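Local atomic coordinates of type-iv like pilin ttha1219 (Thermus thermophilus, PDB entry 5G23), a protein that probably serves as a pilin-like component of the type IV pilus machinery for natural competence and DNA uptake. Residues T62-L67 / G85-E90. Residues are numbered along the deposited sequence; the frame is centred on the assembly and turned at random.
Sequences TVGYRL and GWFLCE
Y65 lays the edge of its ring along the chain of 85-90 and ends on the carboxylate of E90. Its CD2 lies 3.5 Å from L88 O, close to the ring plane. Its OH donates to E90 OE1 at 2.7 Å. That oxygen is met on its syn side, somewhat out of the carboxylate plane, and ring and carboxylate planes are 25° apart. Y65 CG stands anti to the backbone N (chi1 -176°), carrying the ring alongside residues 88-90 toward the E90 carboxylate. R66 NH1 forms a salt bridge to the same E90 OE1 at 3.0 Å, weak and bent as a hydrogen bond, the two flat groups perpendicular. R66 CG sits over the centre of the Y65 ring; farther out, the bend at chi3 helps set NH1 at E90. One face of the guanidinium takes L88 CD2. Two donors on OE1 would probably favour the ionised form, while the close approach of OE2 to E90 OE2 of the second subunit would work against it.

The segment 62-67 links helix 44-61 to strand 69-75 of the pilin fold, in which the N-terminal helix packs on an antiparallel sheet. It makes two overlapping type II turns, T62 to Y65 and G64 to L67. With phi at 96°, G64 has backbone angles that suit glycine. Its N donates to W86 O at 2.8 Å. Next along, L88 N donates to Y65 O at 2.9 Å.

T62 OG1, hydrogen-bonded to E59 O of the helix, stands over the centre of the F87 ring, 3.7 Å above its plane. V63 CG1 and CG2 both rest on G85 CA, where no side chain keeps CG2 off. L67 CD2 packs on W86 CB at 3.9 Å; the indole runs off from 62-67, its NE1 hydrogen-bonded to C126 O.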
loop_
_atom_site.group_PDB
_atom_site.type_symbol
_atom_site.label_atom_id
_atom_site.label_comp_id
_atom_site.label_asym_id
_atom_site.label_seq_id
_atom_site.Cartn_x
_atom_site.Cartn_y
_atom_site.Cartn_z
ATOM N N THR B 62 8.467 -6.974 -6.983
ATOM C CA THR B 62 8.107 -7.704 -8.189
ATOM C C THR B 62 8.964 -7.339 -9.437
ATOM O O THR B 62 8.902 -7.985 -10.441
ATOM C CB THR B 62 6.588 -7.500 -8.529
ATOM O OG1 THR B 62 6.314 -6.171 -8.976
ATOM C CG2 THR B 62 5.709 -7.662 -7.337
ATOM N N VAL B 63 9.751 -6.259 -9.369
ATOM C CA VAL B 63 10.412 -5.757 -10.576
ATOM C C VAL B 63 11.317 -6.817 -11.122
ATOM O O VAL B 63 12.079 -7.423 -10.403
ATOM C CB VAL B 63 11.104 -4.411 -10.276
ATOM C CG1 VAL B 63 11.971 -4.020 -11.424
ATOM C CG2 VAL B 63 10.041 -3.341 -10.081
ATOM N N GLY B 64 11.213 -7.066 -12.435
ATOM C CA GLY B 64 12.017 -8.032 -13.092
ATOM C C GLY B 64 11.347 -9.391 -13.239
ATOM O O GLY B 64 11.843 -10.229 -13.931
ATOM N N TYR B 65 10.202 -9.583 -12.614
ATOM C CA TYR B 65 9.539 -10.893 -12.545
ATOM C C TYR B 65 9.248 -11.424 -13.920
ATOM O O TYR B 65 8.538 -10.781 -14.699
ATOM C CB TYR B 65 8.245 -10.776 -11.772
ATOM C CG TYR B 65 7.540 -12.093 -11.567
ATOM C CD1 TYR B 65 8.071 -13.041 -10.692
ATOM C CD2 TYR B 65 6.373 -12.381 -12.226
ATOM C CE1 TYR B 65 7.436 -14.255 -10.477
ATOM C CE2 TYR B 65 5.736 -13.598 -12.041
ATOM C CZ TYR B 65 6.272 -14.520 -11.159
ATOM O OH TYR B 65 5.651 -15.717 -11.000
ATOM N N ARG B 66 9.860 -12.564 -14.212
ATOM C CA ARG B 66 9.784 -13.297 -15.470
ATOM C C ARG B 66 10.044 -12.412 -16.675
ATOM O O ARG B 66 9.474 -12.641 -17.720
ATOM C CB ARG B 66 8.457 -14.076 -15.551
ATOM C CG ARG B 66 8.298 -15.076 -14.403
ATOM C CD ARG B 66 6.971 -15.821 -14.395
ATOM N NE ARG B 66 6.663 -16.385 -15.701
ATOM C CZ ARG B 66 5.455 -16.813 -16.084
ATOM N NH1 ARG B 66 4.412 -16.810 -15.243
ATOM N NH2 ARG B 66 5.292 -17.268 -17.312
ATOM N N LEU B 67 10.924 -11.416 -16.537
ATOM C CA LEU B 67 11.150 -10.415 -17.568
ATOM C C LEU B 67 12.449 -10.642 -18.292
ATOM O O LEU B 67 13.425 -11.027 -17.699
ATOM C CB LEU B 67 11.174 -9.010 -16.951
ATOM C CG LEU B 67 11.011 -7.821 -17.885
ATOM C CD1 LEU B 67 9.567 -7.692 -18.288
ATOM C CD2 LEU B 67 11.444 -6.527 -17.278
ATOM N N GLY B 85 10.531 0.634 -12.942
ATOM C CA GLY B 85 10.665 -0.781 -13.036
ATOM C C GLY B 85 9.604 -1.472 -13.895
ATOM O O GLY B 85 8.533 -0.936 -14.109
ATOM N N TRP B 86 9.944 -2.632 -14.422
ATOM C CA TRP B 86 8.995 -3.382 -15.305
ATOM C C TRP B 86 8.977 -4.834 -14.830
ATOM O O TRP B 86 9.947 -5.346 -14.207
ATOM C CB TRP B 86 9.417 -3.262 -16.759
ATOM C CG TRP B 86 9.367 -1.895 -17.301
ATOM C CD1 TRP B 86 8.349 -1.341 -17.999
ATOM C CD2 TRP B 86 10.367 -0.870 -17.166
ATOM N NE1 TRP B 86 8.629 -0.024 -18.283
ATOM C CE2 TRP B 86 9.878 0.275 -17.796
ATOM C CE3 TRP B 86 11.626 -0.820 -16.530
ATOM C CZ2 TRP B 86 10.593 1.463 -17.834
ATOM C CZ3 TRP B 86 12.366 0.327 -16.611
ATOM C CH2 TRP B 86 11.826 1.494 -17.244
ATOM N N PHE B 87 7.892 -5.501 -15.092
ATOM C CA PHE B 87 7.720 -6.922 -14.758
ATOM C C PHE B 87 6.629 -7.527 -15.634
ATOM O O PHE B 87 5.815 -6.816 -16.223
ATOM C CB PHE B 87 7.357 -7.105 -13.288
ATOM C CG PHE B 87 6.147 -6.283 -12.872
ATOM C CD1 PHE B 87 6.264 -4.952 -12.550
ATOM C CD2 PHE B 87 4.911 -6.855 -12.821
ATOM C CE1 PHE B 87 5.143 -4.170 -12.193
ATOM C CE2 PHE B 87 3.784 -6.115 -12.426
ATOM C CZ PHE B 87 3.905 -4.766 -12.145
ATOM N N LEU B 88 6.629 -8.850 -15.715
ATOM C CA LEU B 88 5.629 -9.595 -16.429
ATOM C C LEU B 88 4.466 -9.888 -15.512
ATOM O O LEU B 88 4.631 -10.295 -14.384
ATOM C CB LEU B 88 6.179 -10.926 -16.905
ATOM C CG LEU B 88 5.211 -11.700 -17.823
ATOM C CD1 LEU B 88 5.093 -11.027 -19.166
ATOM C CD2 LEU B 88 5.637 -13.150 -18.007
ATOM N N CYS B 89 3.276 -9.647 -15.983
ATOM C CA CYS B 89 2.092 -9.981 -15.214
ATOM C C CYS B 89 1.669 -11.444 -15.328
ATOM O O CYS B 89 1.487 -11.906 -16.417
ATOM C CB CYS B 89 0.973 -9.074 -15.677
ATOM S SG CYS B 89 1.132 -7.466 -15.001
ATOM N N GLU B 90 1.463 -12.119 -14.191
ATOM C CA GLU B 90 0.822 -13.463 -14.081
ATOM C C GLU B 90 -0.560 -13.236 -13.441
ATOM O O GLU B 90 -0.669 -12.571 -12.397
ATOM C CB GLU B 90 1.632 -14.413 -13.159
ATOM C CG GLU B 90 1.146 -15.894 -12.925
ATOM C CD GLU B 90 2.317 -16.831 -12.448
ATOM O OE1 GLU B 90 3.456 -16.253 -12.423
ATOM O OE2 GLU B 90 2.193 -18.087 -12.113
#